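Local structure of dihydropteroate synthase (7L6P) at residues L258-Q262 with R263-I267. The protein probably condenses para-aminobenzoate with 6-hydroxymethyl-7,8-dihydropterin diphosphate to give 7,8-dihydropteroate, the immediate precursor of folate derivatives. Residues are numbered along the deposited sequence; the frame is centred on the assembly and turned at random.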
ATOM      1  N   LEU A 258      -2.138  -3.664   3.954  1.00 46.25           N
ATOM      2  CA  LEU A 258      -3.095  -2.572   4.118  1.00 48.47           C
ATOM      3  C   LEU A 258      -4.510  -3.051   3.843  1.00 49.78           C
ATOM      4  O   LEU A 258      -5.443  -2.754   4.604  1.00 48.53           O
ATOM      5  CB  LEU A 258      -2.728  -1.399   3.197  1.00 45.70           C
ATOM      6  CG  LEU A 258      -3.641  -0.181   3.160  1.00 45.95           C
ATOM      7  CD1 LEU A 258      -3.976   0.305   4.564  1.00 47.15           C
ATOM      8  CD2 LEU A 258      -2.924   0.934   2.391  1.00 48.91           C
ATOM      9  N   ILE A 259      -4.690  -3.781   2.738  1.00 48.74           N
ATOM     10  CA  ILE A 259      -6.004  -4.316   2.394  1.00 49.30           C
ATOM     11  C   ILE A 259      -6.488  -5.272   3.466  1.00 48.97           C
ATOM     12  O   ILE A 259      -7.668  -5.275   3.826  1.00 49.42           O
ATOM     13  CB  ILE A 259      -5.956  -5.010   1.020  1.00 50.44           C
ATOM     14  CG1 ILE A 259      -5.584  -4.005  -0.078  1.00 48.59           C
ATOM     15  CG2 ILE A 259      -7.267  -5.763   0.734  1.00 45.00           C
ATOM     16  CD1 ILE A 259      -5.229  -4.667  -1.408  1.00 49.29           C
ATOM     17  N   ALA A 260      -5.599  -6.131   3.959  1.00 51.96           N
ATOM     18  CA  ALA A 260      -5.973  -7.059   5.023  1.00 47.77           C
ATOM     19  C   ALA A 260      -6.453  -6.310   6.255  1.00 51.30           C
ATOM     20  O   ALA A 260      -7.399  -6.742   6.927  1.00 55.10           O
ATOM     21  CB  ALA A 260      -4.793  -7.968   5.368  1.00 44.63           C
ATOM     22  N   VAL A 261      -5.794  -5.196   6.591  1.00 48.09           N
ATOM     23  CA  VAL A 261      -6.201  -4.415   7.755  1.00 47.77           C
ATOM     24  C   VAL A 261      -7.524  -3.709   7.493  1.00 52.38           C
ATOM     25  O   VAL A 261      -8.406  -3.651   8.364  1.00 49.82           O
ATOM     26  CB  VAL A 261      -5.081  -3.447   8.147  1.00 51.28           C
ATOM     27  CG1 VAL A 261      -5.591  -2.379   9.155  1.00 50.12           C
ATOM     28  CG2 VAL A 261      -3.932  -4.235   8.706  1.00 45.79           C
ATOM     29  N   GLN A 262      -7.701  -3.172   6.292  1.00 53.71           N
ATOM     30  CA  GLN A 262      -8.983  -2.559   5.971  1.00 51.26           C
ATOM     31  C   GLN A 262     -10.138  -3.546   6.098  1.00 50.45           C
ATOM     32  O   GLN A 262     -11.280  -3.135   6.315  1.00 54.17           O
ATOM     33  CB  GLN A 262      -8.958  -1.979   4.563  1.00 51.57           C
ATOM     34  CG  GLN A 262      -7.937  -0.865   4.380  1.00 51.65           C
ATOM     35  CD  GLN A 262      -7.811  -0.431   2.949  1.00 50.84           C
ATOM     36  OE1 GLN A 262      -7.905  -1.245   2.028  1.00 52.40           O
ATOM     37  NE2 GLN A 262      -7.621   0.869   2.744  1.00 49.39           N
ATOM     38  N   ARG A 263      -9.880  -4.836   5.920  1.00 52.81           N
ATOM     39  CA  ARG A 263     -10.937  -5.830   5.956  1.00 51.90           C
ATOM     40  C   ARG A 263     -10.954  -6.620   7.257  1.00 54.76           C
ATOM     41  O   ARG A 263     -11.617  -7.656   7.338  1.00 57.20           O
ATOM     42  CB  ARG A 263     -10.829  -6.739   4.732  1.00 51.95           C
ATOM     43  CG  ARG A 263     -10.760  -5.887   3.478  1.00 53.89           C
ATOM     44  CD  ARG A 263     -11.166  -6.560   2.181  1.00 50.13           C
ATOM     45  NE  ARG A 263     -11.131  -5.559   1.118  1.00 50.33           N
ATOM     46  CZ  ARG A 263     -11.855  -5.619   0.011  1.00 51.03           C
ATOM     47  NH1 ARG A 263     -12.646  -6.653  -0.243  1.00 48.86           N
ATOM     48  NH2 ARG A 263     -11.839  -4.587  -0.826  1.00 41.27           N
ATOM     49  N   GLY A 264     -10.266  -6.135   8.284  1.00 53.96           N
ATOM     50  CA  GLY A 264     -10.494  -6.555   9.652  1.00 49.00           C
ATOM     51  C   GLY A 264      -9.307  -7.149  10.368  1.00 53.00           C
ATOM     52  O   GLY A 264      -9.417  -7.410  11.576  1.00 57.78           O
ATOM     53  N   ALA A 265      -8.184  -7.398   9.694  1.00 49.20           N
ATOM     54  CA  ALA A 265      -7.003  -7.915  10.374  1.00 48.15           C
ATOM     55  C   ALA A 265      -6.492  -6.885  11.366  1.00 56.08           C
ATOM     56  O   ALA A 265      -6.344  -5.702  11.026  1.00 52.91           O
ATOM     57  CB  ALA A 265      -5.911  -8.233   9.361  1.00 47.71           C
ATOM     58  N   ARG A 266      -6.231  -7.316  12.598  1.00 55.24           N
ATOM     59  CA  ARG A 266      -5.658  -6.411  13.580  1.00 56.26           C
ATOM     60  C   ARG A 266      -4.206  -6.727  13.925  1.00 57.28           C
ATOM     61  O   ARG A 266      -3.566  -5.932  14.625  1.00 58.13           O
ATOM     62  CB  ARG A 266      -6.505  -6.391  14.850  1.00 56.77           C
ATOM     63  CG  ARG A 266      -7.728  -5.469  14.739  1.00 64.14           C
ATOM     64  CD  ARG A 266      -7.312  -4.027  14.363  1.00 65.74           C
ATOM     65  NE  ARG A 266      -8.447  -3.213  13.932  1.00 62.09           N
ATOM     66  CZ  ARG A 266      -8.838  -3.091  12.665  1.00 62.26           C
ATOM     67  NH1 ARG A 266      -8.198  -3.710  11.671  1.00 56.21           N
ATOM     68  NH2 ARG A 266      -9.907  -2.352  12.385  1.00 65.12           N
ATOM     69  N   ILE A 267      -3.653  -7.827  13.423  1.00 50.79           N
ATOM     70  CA  ILE A 267      -2.216  -8.041  13.451  1.00 55.23           C
ATOM     71  C   ILE A 267      -1.774  -8.449  12.051  1.00 54.54           C
ATOM     72  O   ILE A 267      -2.435  -9.264  11.394  1.00 55.57           O
ATOM     73  CB  ILE A 267      -1.801  -9.104  14.484  1.00 52.55           C
ATOM     74  CG1 ILE A 267      -2.341  -8.753  15.868  1.00 51.91           C
ATOM     75  CG2 ILE A 267      -0.274  -9.239  14.528  1.00 52.85           C
ATOM     76  CD1 ILE A 267      -1.930  -9.764  16.954  1.00 49.73           C
TER
HETATM   77  O   HOH W   1     -10.160  -3.026   0.932  1.00 53.50           O
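Ala265 N reaches back to Ala260 O (3.0 Å) and Gly264 N to Val261 O (3.1 Å), the two backbone bonds of a Schellman motif that ends helix 250-262, with Gly264 at positive phi (121°) as its C' residue. The turn sets Ala265 CB against Ala260, 4.2 Å from its CB, while Val261 CA directs a C-H at Ala265 O. In Arg266 the bend at chi2 (-56°) folds NH1 back over its own loop, where it donates to Ala265 O (2.8 Å) from above the carbonyl plane and, more weakly, to Val261 O of the last helical turn, which lies at the edge of the guanidinium; Val261 O thus receives two N-H groups. Val261 CG1 packs against the same NH1 at 3.9 Å, the two side chains crossing at about a right angle. Arg263, extended from CG to NE, runs alongside Ile259, whose CG2 lies 3.9 Å from NE. One water accepts from Arg263 NE (2.7 Å) and donates to Gln262 OE1, which also bonds NE2 of Gln262 of the second subunit. Arg263 NH1 is held by Ala215 O, at the end of helix 207-215. Val261 packs on Leu280 and Trp283 of helix 273-287, and Ala260 and Ala265 meet Ala229 of strand 227-229, where the chain passes from the outer helix into 267-270, the eighth strand of the TIM barrel.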